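Local coordinates for ABC transporter, substrate-binding protein (Clostridium perfringens, PDB 4EDP) that probably captures a small solute outside the cell, in a cleft between two lobes, and delivers it to the membrane components of an ABC importer, at residues F239-I244 with V251-P256; A223-F226 with E230-A233; D88-A93 with G104-L109. All coordinates share one frame; numbering follows the deposited sequence.

Contact 1: residues F239-I244 with V251-P256; sequences FAFGTI and VINVIP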
ATOM      1  N   PHE A 239      -6.665  -4.069  -6.162  1.00 14.76           N
ATOM      2  CA  PHE A 239      -8.074  -3.691  -5.938  1.00 16.47           C
ATOM      3  C   PHE A 239      -8.718  -3.137  -7.228  1.00 16.39           C
ATOM      4  O   PHE A 239      -9.858  -3.497  -7.596  1.00 17.46           O
ATOM      5  CB  PHE A 239      -8.208  -2.667  -4.799  1.00 18.45           C
ATOM      6  CG  PHE A 239      -9.632  -2.215  -4.575  1.00 24.41           C
ATOM      7  CD1 PHE A 239     -10.498  -2.966  -3.796  1.00 29.56           C
ATOM      8  CD2 PHE A 239     -10.119  -1.062  -5.178  1.00 28.99           C
ATOM      9  CE1 PHE A 239     -11.822  -2.567  -3.619  1.00 31.91           C
ATOM     10  CE2 PHE A 239     -11.427  -0.658  -4.995  1.00 31.08           C
ATOM     11  CZ  PHE A 239     -12.280  -1.409  -4.215  1.00 32.13           C
ATOM     12  N   ALA A 240      -7.975  -2.277  -7.916  1.00 14.93           N
ATOM     13  CA  ALA A 240      -8.401  -1.634  -9.165  1.00 15.67           C
ATOM     14  C   ALA A 240      -8.606  -2.668 -10.279  1.00 16.19           C
ATOM     15  O   ALA A 240      -9.560  -2.555 -11.069  1.00 16.75           O
ATOM     16  CB  ALA A 240      -7.393  -0.561  -9.589  1.00 15.97           C
ATOM     17  N   PHE A 241      -7.747  -3.687 -10.353  1.00 16.16           N
ATOM     18  CA  PHE A 241      -7.948  -4.735 -11.365  1.00 16.55           C
ATOM     19  C   PHE A 241      -9.327  -5.377 -11.157  1.00 17.30           C
ATOM     20  O   PHE A 241     -10.069  -5.670 -12.110  1.00 17.45           O
ATOM     21  CB  PHE A 241      -6.837  -5.784 -11.345  1.00 16.34           C
ATOM     22  CG  PHE A 241      -7.084  -6.920 -12.295  1.00 15.94           C
ATOM     23  CD1 PHE A 241      -7.089  -6.703 -13.645  1.00 16.34           C
ATOM     24  CD2 PHE A 241      -7.273  -8.214 -11.839  1.00 19.94           C
ATOM     25  CE1 PHE A 241      -7.325  -7.735 -14.540  1.00 17.36           C
ATOM     26  CE2 PHE A 241      -7.510  -9.250 -12.730  1.00 19.12           C
ATOM     27  CZ  PHE A 241      -7.539  -9.009 -14.074  1.00 18.82           C
ATOM     28  N   GLY A 242      -9.690  -5.596  -9.905  1.00 18.39           N
ATOM     29  CA  GLY A 242     -11.015  -6.162  -9.624  1.00 19.70           C
ATOM     30  C   GLY A 242     -12.160  -5.283 -10.117  1.00 20.68           C
ATOM     31  O   GLY A 242     -13.130  -5.768 -10.734  1.00 21.90           O
ATOM     32  N   THR A 243     -12.046  -3.988  -9.852  0.50 20.71           N
ATOM     33  CA  THR A 243     -13.066  -3.029 -10.253  0.50 21.38           C
ATOM     34  C   THR A 243     -13.169  -2.910 -11.781  0.50 20.76           C
ATOM     35  O   THR A 243     -14.261  -2.900 -12.341  0.50 21.35           O
ATOM     36  CB  THR A 243     -12.771  -1.647  -9.648  0.50 21.77           C
ATOM     37  OG1 THR A 243     -12.652  -1.758  -8.219  0.50 23.46           O
ATOM     38  CG2 THR A 243     -13.874  -0.660 -10.000  0.50 23.72           C
ATOM     39  N   ILE A 244     -12.024  -2.825 -12.452  1.00 18.59           N
ATOM     40  CA  ILE A 244     -11.994  -2.700 -13.905  1.00 18.50           C
ATOM     41  C   ILE A 244     -12.560  -3.956 -14.549  1.00 19.45           C
ATOM     42  O   ILE A 244     -13.288  -3.880 -15.540  1.00 20.06           O
ATOM     43  CB  ILE A 244     -10.545  -2.502 -14.409  1.00 15.99           C
ATOM     44  CG1 ILE A 244      -9.960  -1.214 -13.836  1.00 16.64           C
ATOM     45  CG2 ILE A 244     -10.503  -2.468 -15.928  1.00 17.01           C
ATOM     46  CD1 ILE A 244      -8.408  -1.158 -13.929  1.00 15.23           C
ATOM     47  N   VAL A 251     -10.078  -7.805 -19.556  1.00 15.92           N
ATOM     48  CA  VAL A 251      -8.777  -7.284 -19.136  1.00 14.35           C
ATOM     49  C   VAL A 251      -7.983  -8.371 -18.386  1.00 13.01           C
ATOM     50  O   VAL A 251      -8.572  -9.279 -17.796  1.00 12.75           O
ATOM     51  CB  VAL A 251      -8.837  -5.989 -18.267  1.00 14.64           C
ATOM     52  CG1 VAL A 251      -9.426  -4.805 -19.083  1.00 14.23           C
ATOM     53  CG2 VAL A 251      -9.598  -6.240 -16.947  1.00 14.42           C
ATOM     54  N   ILE A 252      -6.661  -8.287 -18.507  1.00 11.43           N
ATOM     55  CA  ILE A 252      -5.716  -9.161 -17.823  1.00 10.89           C
ATOM     56  C   ILE A 252      -4.790  -8.317 -16.938  1.00 11.08           C
ATOM     57  O   ILE A 252      -4.622  -7.102 -17.148  1.00 11.02           O
ATOM     58  CB  ILE A 252      -4.883 -10.008 -18.846  1.00 10.59           C
ATOM     59  CG1 ILE A 252      -3.982  -9.129 -19.711  1.00 11.64           C
ATOM     60  CG2 ILE A 252      -5.835 -10.832 -19.719  1.00 13.32           C
ATOM     61  CD1 ILE A 252      -3.092  -9.931 -20.701  1.00 14.37           C
ATOM     62  N   ASN A 253      -4.193  -8.974 -15.944  1.00 11.70           N
ATOM     63  CA  ASN A 253      -3.288  -8.343 -15.004  1.00 10.31           C
ATOM     64  C   ASN A 253      -1.893  -8.899 -15.218  1.00 11.46           C
ATOM     65  O   ASN A 253      -1.581 -10.032 -14.815  1.00 10.54           O
ATOM     66  CB  ASN A 253      -3.761  -8.640 -13.586  1.00 10.92           C
ATOM     67  CG  ASN A 253      -3.009  -7.878 -12.540  1.00 12.18           C
ATOM     68  OD1 ASN A 253      -2.587  -6.741 -12.749  1.00 17.25           O
ATOM     69  ND2 ASN A 253      -2.871  -8.495 -11.357  1.00 17.28           N
ATOM     70  N   VAL A 254      -1.068  -8.099 -15.860  1.00 10.78           N
ATOM     71  CA  VAL A 254       0.301  -8.476 -16.179  1.00 11.40           C
ATOM     72  C   VAL A 254       1.236  -8.069 -15.040  1.00 11.54           C
ATOM     73  O   VAL A 254       1.234  -6.909 -14.615  1.00 12.33           O
ATOM     74  CB  VAL A 254       0.766  -7.816 -17.526  1.00 10.85           C
ATOM     75  CG1 VAL A 254       2.242  -8.032 -17.765  1.00 13.10           C
ATOM     76  CG2 VAL A 254      -0.068  -8.335 -18.715  1.00 11.03           C
ATOM     77  N   ILE A 255       2.014  -9.035 -14.531  1.00 12.42           N
ATOM     78  CA  ILE A 255       3.011  -8.767 -13.493  1.00 13.15           C
ATOM     79  C   ILE A 255       4.366  -8.962 -14.160  1.00 13.86           C
ATOM     80  O   ILE A 255       4.693 -10.074 -14.572  1.00 14.80           O
ATOM     81  CB  ILE A 255       2.884  -9.725 -12.296  1.00 14.59           C
ATOM     82  CG1 ILE A 255       1.486  -9.639 -11.676  1.00 16.27           C
ATOM     83  CG2 ILE A 255       3.984  -9.445 -11.230  1.00 15.18           C
ATOM     84  CD1 ILE A 255       1.087  -8.263 -11.201  1.00 18.70           C
ATOM     85  N   PRO A 256       5.157  -7.887 -14.306  1.00 12.45           N
ATOM     86  CA  PRO A 256       6.440  -8.087 -14.953  1.00 12.26           C
ATOM     87  C   PRO A 256       7.325  -9.092 -14.222  1.00 12.48           C
ATOM     88  O   PRO A 256       7.260  -9.210 -13.010  1.00 13.81           O
ATOM     89  CB  PRO A 256       7.067  -6.686 -14.925  1.00 12.07           C
ATOM     90  CG  PRO A 256       5.892  -5.767 -15.014  1.00 12.83           C
ATOM     91  CD  PRO A 256       4.857  -6.457 -14.129  1.00 13.24           C
TER
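The F241 ring lies across the backbone of 251-253 with N253 CB squarely over one face: that carbon is 3.6 Å from the ring centroid and only 4° off the normal, a CH-pi contact. At the edge, in the ring plane, comes the carbonyl carbon of V251, while I252 C approaches obliquely, 3.5 Å from F241 CE1. The ring gets there because CG stands anti to the backbone N (chi1 175°), which carries it off the helix toward the strand. The N253 amide plane, 21° from the ring's, lies above the CB layer, with N253 CG over the F241 CG end. V251 CG2 bridges two residues about one helical turn apart, 3.6 Å from F241 CE1, where it comes in obliquely, and 4.0 Å from I244 CG2; the V251 and I244 side chains cross at about a right angle. F241, I244 and V251 all rest on V144 as well, and backbone bonds of I252 and V254 to V145 and I143 hold the strand in place. Helix 238-247 thus packs against edge strand 252-254, which runs antiparallel to 135-145, the alpha/beta layering of a periplasmic-binding-protein lobe.

Contact 2: residues A223-F226 with E230-A233; sequences ANMF and EIVA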
ATOM      1  N   ALA A 223     -12.109   2.196 -14.522  1.00 21.54           N
ATOM      2  CA  ALA A 223     -13.126   1.321 -15.093  1.00 22.85           C
ATOM      3  C   ALA A 223     -13.795   1.957 -16.306  1.00 24.10           C
ATOM      4  O   ALA A 223     -13.922   1.329 -17.356  1.00 24.02           O
ATOM      5  CB  ALA A 223     -14.171   0.950 -14.029  1.00 24.34           C
ATOM      6  N   ASN A 224     -14.229   3.204 -16.155  0.50 25.08           N
ATOM      7  CA  ASN A 224     -14.870   3.934 -17.247  0.50 26.41           C
ATOM      8  C   ASN A 224     -13.936   4.187 -18.432  0.50 24.81           C
ATOM      9  O   ASN A 224     -14.365   4.129 -19.584  0.50 25.73           O
ATOM     10  CB  ASN A 224     -15.427   5.265 -16.741  0.50 27.57           C
ATOM     11  CG  ASN A 224     -16.622   5.086 -15.830  0.50 31.02           C
ATOM     12  OD1 ASN A 224     -17.250   4.029 -15.813  0.50 33.42           O
ATOM     13  ND2 ASN A 224     -16.958   6.132 -15.087  0.50 33.97           N
ATOM     14  N   MET A 225     -12.665   4.457 -18.154  1.00 23.73           N
ATOM     15  CA  MET A 225     -11.697   4.717 -19.235  1.00 22.95           C
ATOM     16  C   MET A 225     -11.502   3.459 -20.065  1.00 21.80           C
ATOM     17  O   MET A 225     -11.380   3.534 -21.281  1.00 21.47           O
ATOM     18  CB  MET A 225     -10.363   5.237 -18.679  1.00 23.09           C
ATOM     19  CG  MET A 225     -10.507   6.538 -17.890  1.00 27.24           C
ATOM     20  SD  MET A 225      -8.942   7.107 -17.192  1.00 32.09           S
ATOM     21  CE  MET A 225      -8.171   7.603 -18.699  1.00 21.82           C
ATOM     22  N   PHE A 226     -11.450   2.293 -19.412  1.00 19.85           N
ATOM     23  CA  PHE A 226     -11.336   1.037 -20.139  1.00 19.28           C
ATOM     24  C   PHE A 226     -12.633   0.719 -20.872  1.00 21.74           C
ATOM     25  O   PHE A 226     -12.606   0.250 -22.017  1.00 20.93           O
ATOM     26  CB  PHE A 226     -11.004  -0.126 -19.201  1.00 18.07           C
ATOM     27  CG  PHE A 226      -9.548  -0.298 -18.942  1.00 15.67           C
ATOM     28  CD1 PHE A 226      -8.754  -0.946 -19.876  1.00 14.67           C
ATOM     29  CD2 PHE A 226      -8.973   0.148 -17.764  1.00 17.10           C
ATOM     30  CE1 PHE A 226      -7.410  -1.144 -19.641  1.00 16.00           C
ATOM     31  CE2 PHE A 226      -7.628  -0.047 -17.522  1.00 14.88           C
ATOM     32  CZ  PHE A 226      -6.842  -0.679 -18.465  1.00 16.59           C
ATOM     33  N   GLU A 230     -10.765   4.449 -23.897  1.00 25.71           N
ATOM     34  CA  GLU A 230      -9.835   5.581 -23.811  1.00 24.85           C
ATOM     35  C   GLU A 230      -8.396   5.151 -23.539  1.00 22.36           C
ATOM     36  O   GLU A 230      -7.463   5.914 -23.809  1.00 22.96           O
ATOM     37  CB  GLU A 230     -10.228   6.531 -22.686  1.00 26.14           C
ATOM     38  CG  GLU A 230     -11.590   7.177 -22.810  1.00 33.39           C
ATOM     39  CD  GLU A 230     -11.883   8.079 -21.618  1.00 40.16           C
ATOM     40  OE1 GLU A 230     -10.955   8.786 -21.151  1.00 47.83           O
ATOM     41  OE2 GLU A 230     -13.040   8.083 -21.153  1.00 45.97           O
ATOM     42  N   ILE A 231      -8.237   3.986 -22.919  1.00 18.38           N
ATOM     43  CA  ILE A 231      -6.930   3.419 -22.620  1.00 17.54           C
ATOM     44  C   ILE A 231      -6.966   1.924 -22.896  1.00 17.56           C
ATOM     45  O   ILE A 231      -8.028   1.293 -22.877  1.00 17.74           O
ATOM     46  CB  ILE A 231      -6.465   3.675 -21.148  1.00 16.63           C
ATOM     47  CG1 ILE A 231      -7.465   3.082 -20.143  1.00 15.36           C
ATOM     48  CG2 ILE A 231      -6.263   5.175 -20.878  1.00 15.67           C
ATOM     49  CD1 ILE A 231      -7.098   3.281 -18.659  1.00 14.27           C
ATOM     50  N   VAL A 232      -5.783   1.391 -23.174  1.00 17.41           N
ATOM     51  CA  VAL A 232      -5.525  -0.026 -23.412  1.00 18.31           C
ATOM     52  C   VAL A 232      -4.787  -0.621 -22.213  1.00 15.95           C
ATOM     53  O   VAL A 232      -4.822  -1.831 -21.990  1.00 16.65           O
ATOM     54  CB  VAL A 232      -4.611  -0.194 -24.644  1.00 17.92           C
ATOM     55  CG1 VAL A 232      -3.955  -1.550 -24.674  1.00 23.26           C
ATOM     56  CG2 VAL A 232      -5.412   0.085 -25.925  1.00 20.90           C
ATOM     57  N   ALA A 233      -4.085   0.228 -21.457  1.00 14.79           N
ATOM     58  CA  ALA A 233      -3.312  -0.234 -20.294  1.00 13.62           C
ATOM     59  C   ALA A 233      -3.248   0.773 -19.162  1.00 13.74           C
ATOM     60  O   ALA A 233      -3.312   1.985 -19.385  1.00 12.64           O
ATOM     61  CB  ALA A 233      -1.868  -0.589 -20.716  1.00 13.82           C
TER
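F226 leaves the helix with CG anti to its carbonyl carbon, and I231 holds CG1 between its own backbone N and carbonyl carbon (chi1 59°); together these torsions lay the isoleucine arm over the phenyl face. I231 CG1 sits 3.9 Å from the centroid of the F226 ring and 4° off its normal, a CH-pi contact, and CD1 runs on over the rim to 3.6 Å from F226 CE2. At the ring's edge, near its plane, the carbonyl oxygen of V232 comes to 3.6 Å from F226 CE1, and the backbone carbon of A233 approaches CZ obliquely.

M225 touches both branches of I231. Its chain bends at the third torsion, which brings M225 CE to 3.8 Å from I231 CG2, while M225 CB meets CG1 and CD1. The contact closes the turn that ends helix 219-227 and feeds strand 233-237, a helix-to-strand connection of the alpha/beta lobe: M225 from the helix and I231 from the loop both reach V213 on strand 212-216, and I231 also meets A169 on strand 168-171.

One backbone bond ties the turn, E230 N to M225 O at 2.8 Å, bent at the hydrogen (138°). The E230 side chain then extends back across M225 at about a right angle, with E230 OE1 3.9 Å from M225 CE, and its OE2 makes a weak hydrogen bond to N228 ND2. On the face opposite I231, I244 of helix 238-247 and V251 pack on F226.

Contact 3: residues D88-A93 with G104-L109; sequences DITYLA and GIFDKL. With ACT (acetate ion), chain E.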
ATOM      1  N   ASP A  88      -3.646   5.046  21.719  1.00 22.98           N
ATOM      2  CA  ASP A  88      -2.728   3.967  22.120  1.00 22.27           C
ATOM      3  C   ASP A  88      -2.050   3.336  20.890  1.00 22.02           C
ATOM      4  O   ASP A  88      -0.834   3.119  20.852  1.00 21.50           O
ATOM      5  CB  ASP A  88      -3.495   2.908  22.906  1.00 22.44           C
ATOM      6  CG  ASP A  88      -3.995   3.427  24.253  1.00 25.41           C
ATOM      7  OD1 ASP A  88      -3.151   3.930  25.037  1.00 26.37           O
ATOM      8  OD2 ASP A  88      -5.207   3.292  24.547  1.00 25.12           O
ATOM      9  N   ILE A  89      -2.848   3.005  19.895  1.00 22.30           N
ATOM     10  CA  ILE A  89      -2.272   2.445  18.679  1.00 21.44           C
ATOM     11  C   ILE A  89      -2.834   3.132  17.456  1.00 20.39           C
ATOM     12  O   ILE A  89      -3.995   3.547  17.439  1.00 20.50           O
ATOM     13  CB  ILE A  89      -2.426   0.936  18.552  1.00 22.52           C
ATOM     14  CG1 ILE A  89      -3.869   0.532  18.438  1.00 24.44           C
ATOM     15  CG2 ILE A  89      -1.726   0.202  19.708  1.00 25.43           C
ATOM     16  CD1 ILE A  89      -3.995  -0.841  17.879  1.00 27.08           C
ATOM     17  N   THR A  90      -2.000   3.212  16.425  1.00 18.00           N
ATOM     18  CA  THR A  90      -2.332   3.921  15.213  1.00 18.39           C
ATOM     19  C   THR A  90      -2.129   3.121  13.939  1.00 16.58           C
ATOM     20  O   THR A  90      -1.033   2.602  13.678  1.00 14.23           O
ATOM     21  CB  THR A  90      -1.451   5.184  15.128  1.00 18.47           C
ATOM     22  OG1 THR A  90      -1.697   6.027  16.274  1.00 18.58           O
ATOM     23  CG2 THR A  90      -1.714   5.970  13.844  1.00 21.15           C
ATOM     24  N   TYR A  91      -3.198   3.020  13.164  1.00 15.87           N
ATOM     25  CA  TYR A  91      -3.187   2.356  11.850  1.00 15.62           C
ATOM     26  C   TYR A  91      -2.968   3.433  10.771  1.00 15.83           C
ATOM     27  O   TYR A  91      -3.714   4.412  10.711  1.00 16.94           O
ATOM     28  CB  TYR A  91      -4.532   1.680  11.550  1.00 15.59           C
ATOM     29  CG  TYR A  91      -4.849   0.331  12.161  1.00 17.41           C
ATOM     30  CD1 TYR A  91      -5.239   0.201  13.481  1.00 19.17           C
ATOM     31  CD2 TYR A  91      -4.844  -0.815  11.374  1.00 18.71           C
ATOM     32  CE1 TYR A  91      -5.576  -1.051  14.013  1.00 20.35           C
ATOM     33  CE2 TYR A  91      -5.171  -2.052  11.891  1.00 18.20           C
ATOM     34  CZ  TYR A  91      -5.538  -2.165  13.216  1.00 20.50           C
ATOM     35  OH  TYR A  91      -5.877  -3.390  13.721  1.00 19.93           O
ATOM     36  N   LEU A  92      -1.952   3.265   9.926  1.00 15.31           N
ATOM     37  CA  LEU A  92      -1.675   4.194   8.826  1.00 15.42           C
ATOM     38  C   LEU A  92      -1.035   3.479   7.650  1.00 15.12           C
ATOM     39  O   LEU A  92      -0.456   2.395   7.792  1.00 14.03           O
ATOM     40  CB  LEU A  92      -0.676   5.299   9.246  1.00 14.69           C
ATOM     41  CG  LEU A  92      -1.073   6.345  10.305  1.00 16.13           C
ATOM     42  CD1 LEU A  92       0.156   7.092  10.852  1.00 15.56           C
ATOM     43  CD2 LEU A  92      -2.104   7.295   9.710  1.00 15.49           C
ATOM     44  N   ALA A  93      -1.160   4.088   6.476  1.00 16.80           N
ATOM     45  CA  ALA A  93      -0.425   3.631   5.315  1.00 15.48           C
ATOM     46  C   ALA A  93       1.045   3.885   5.698  1.00 15.46           C
ATOM     47  O   ALA A  93       1.356   4.856   6.399  1.00 15.36           O
ATOM     48  CB  ALA A  93      -0.808   4.428   4.071  1.00 16.88           C
ATOM     49  N   GLY A 104       8.490  11.683  15.873  1.00 23.88           N
ATOM     50  CA  GLY A 104       8.759  11.221  17.229  1.00 23.99           C
ATOM     51  C   GLY A 104       7.525  10.827  18.006  1.00 23.67           C
ATOM     52  O   GLY A 104       7.550  10.811  19.240  1.00 25.86           O
ATOM     53  N   ILE A 105       6.468  10.478  17.278  0.50 22.46           N
ATOM     54  CA  ILE A 105       5.176  10.107  17.858  0.50 22.42           C
ATOM     55  C   ILE A 105       5.022   8.651  18.260  0.50 20.89           C
ATOM     56  O   ILE A 105       4.190   8.327  19.112  0.50 20.96           O
ATOM     57  CB  ILE A 105       4.048  10.343  16.827  0.50 22.31           C
ATOM     58  CG1 ILE A 105       4.119  11.767  16.283  0.50 25.11           C
ATOM     59  CG2 ILE A 105       2.675  10.040  17.437  0.50 22.46           C
ATOM     60  CD1 ILE A 105       4.117  12.812  17.362  0.50 27.01           C
ATOM     61  N   PHE A 106       5.824   7.784  17.655  1.00 18.98           N
ATOM     62  CA  PHE A 106       5.707   6.344  17.856  1.00 18.94           C
ATOM     63  C   PHE A 106       6.923   5.703  18.508  1.00 19.70           C
ATOM     64  O   PHE A 106       8.051   6.131  18.305  1.00 20.37           O
ATOM     65  CB  PHE A 106       5.486   5.633  16.512  1.00 16.89           C
ATOM     66  CG  PHE A 106       4.315   6.152  15.720  1.00 16.67           C
ATOM     67  CD1 PHE A 106       3.085   6.344  16.326  1.00 17.92           C
ATOM     68  CD2 PHE A 106       4.414   6.334  14.351  1.00 16.43           C
ATOM     69  CE1 PHE A 106       2.001   6.796  15.597  1.00 18.53           C
ATOM     70  CE2 PHE A 106       3.321   6.782  13.609  1.00 17.80           C
ATOM     71  CZ  PHE A 106       2.116   7.007  14.237  1.00 19.00           C
ATOM     72  N   ASP A 107       6.683   4.644  19.260  1.00 18.29           N
ATOM     73  CA  ASP A 107       7.772   3.933  19.901  1.00 19.95           C
ATOM     74  C   ASP A 107       8.510   2.947  19.013  1.00 18.47           C
ATOM     75  O   ASP A 107       7.895   2.287  18.167  1.00 18.17           O
ATOM     76  CB  ASP A 107       7.237   3.024  21.020  1.00 21.09           C
ATOM     77  CG  ASP A 107       7.097   3.701  22.356  1.00 24.95           C
ATOM     78  OD1 ASP A 107       7.452   4.891  22.515  1.00 28.34           O
ATOM     79  OD2 ASP A 107       6.660   2.982  23.279  1.00 29.31           O
ATOM     80  N   LYS A 108       9.827   2.844  19.195  0.50 19.07           N
ATOM     81  CA  LYS A 108      10.608   1.825  18.493  0.50 18.23           C
ATOM     82  C   LYS A 108      10.173   0.572  19.269  0.50 17.70           C
ATOM     83  O   LYS A 108      10.245   0.551  20.499  0.50 18.32           O
ATOM     84  CB  LYS A 108      12.111   2.089  18.602  0.50 19.51           C
ATOM     85  CG  LYS A 108      12.987   1.141  17.784  0.50 20.76           C
ATOM     86  CD  LYS A 108      14.459   1.407  18.048  0.50 23.70           C
ATOM     87  CE  LYS A 108      15.385   0.473  17.268  0.50 25.75           C
ATOM     88  NZ  LYS A 108      15.360   0.726  15.807  0.50 25.58           N
ATOM     89  N   LEU A 109       9.721  -0.461  18.571  1.00 15.58           N
ATOM     90  CA  LEU A 109       9.152  -1.633  19.241  1.00 16.35           C
ATOM     91  C   LEU A 109      10.070  -2.755  19.674  1.00 17.65           C
ATOM     92  O   LEU A 109      11.047  -3.069  19.006  1.00 16.86           O
ATOM     93  CB  LEU A 109       8.063  -2.219  18.362  1.00 15.84           C
ATOM     94  CG  LEU A 109       6.907  -1.291  17.962  1.00 15.19           C
ATOM     95  CD1 LEU A 109       5.884  -2.096  17.144  1.00 16.25           C
ATOM     96  CD2 LEU A 109       6.246  -0.654  19.199  1.00 16.45           C
TER
HETATM   97  C   ACT E 403      -6.686  -5.332  10.861  1.00 27.30           C
HETATM   98  O   ACT E 403      -6.117  -5.360  11.987  1.00 25.80           O
HETATM   99  OXT ACT E 403      -6.396  -6.263  10.064  1.00 27.78           O
HETATM  100  CH3 ACT E 403      -7.667  -4.263  10.475  1.00 25.30           C
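Y91 OH donates a hydrogen bond of 2.6 Å to O of an acetate ion, probably a crystallisation component, whose O lies at the edge of the Y91 ring, in its plane. Y136 meets Y91 edge-to-face, and the tyrosine turns away from the loop. T90, on the loop side of the strand, is hydrogen-bonded through OG1 to N270 OD1; the same T90 OG1 meets the F106 ring obliquely, 3.8 Å from CE1. T90 CB lies at an equal 3.8 Å from F106 CE1, and T90 CG2 turns to F106 CZ at 4.0 Å, so the threonine meets the outer end of the ring with both branches; the two side chains cross at about a right angle. L92 comes to the ring's edge near its plane, its CD1 3.9 Å from F106 CZ. With CG anti to its carbonyl carbon (chi1 -55°), F106 directs that end between T90 and L92, and I105 CB covers part of one face. G104, with positive phi, ends helix 94-103 in a Schellman motif. Strand 89-93 and helix 94-103 are a beta-alpha unit of the sheet, and the loop after the helix returns F106 to the strand, as in the alpha/beta lobes of solute-binding proteins.

Overall arrangement
Contacts 1 and 2 belong to one packed region, about 12 Å between centres. The F226 ring joins them: I244 CG2 comes to 3.5 Å from F226 CD2, and V251 CG1 to 4.0 Å from F226 CD1, so helices 219-227 and 238-247 share an apolar core. Contact 3 lies on the opposite side of the chain's centre, consistent with two lobes; its centre is about 32 Å from that of contact 1 and about 38 Å from that of contact 2, with nearest atoms about 14 and 22 Å away. Contacts 1 and 3 reach the same mixed sheet. Whether the acetate on Y91 marks the natural ligand site is not established.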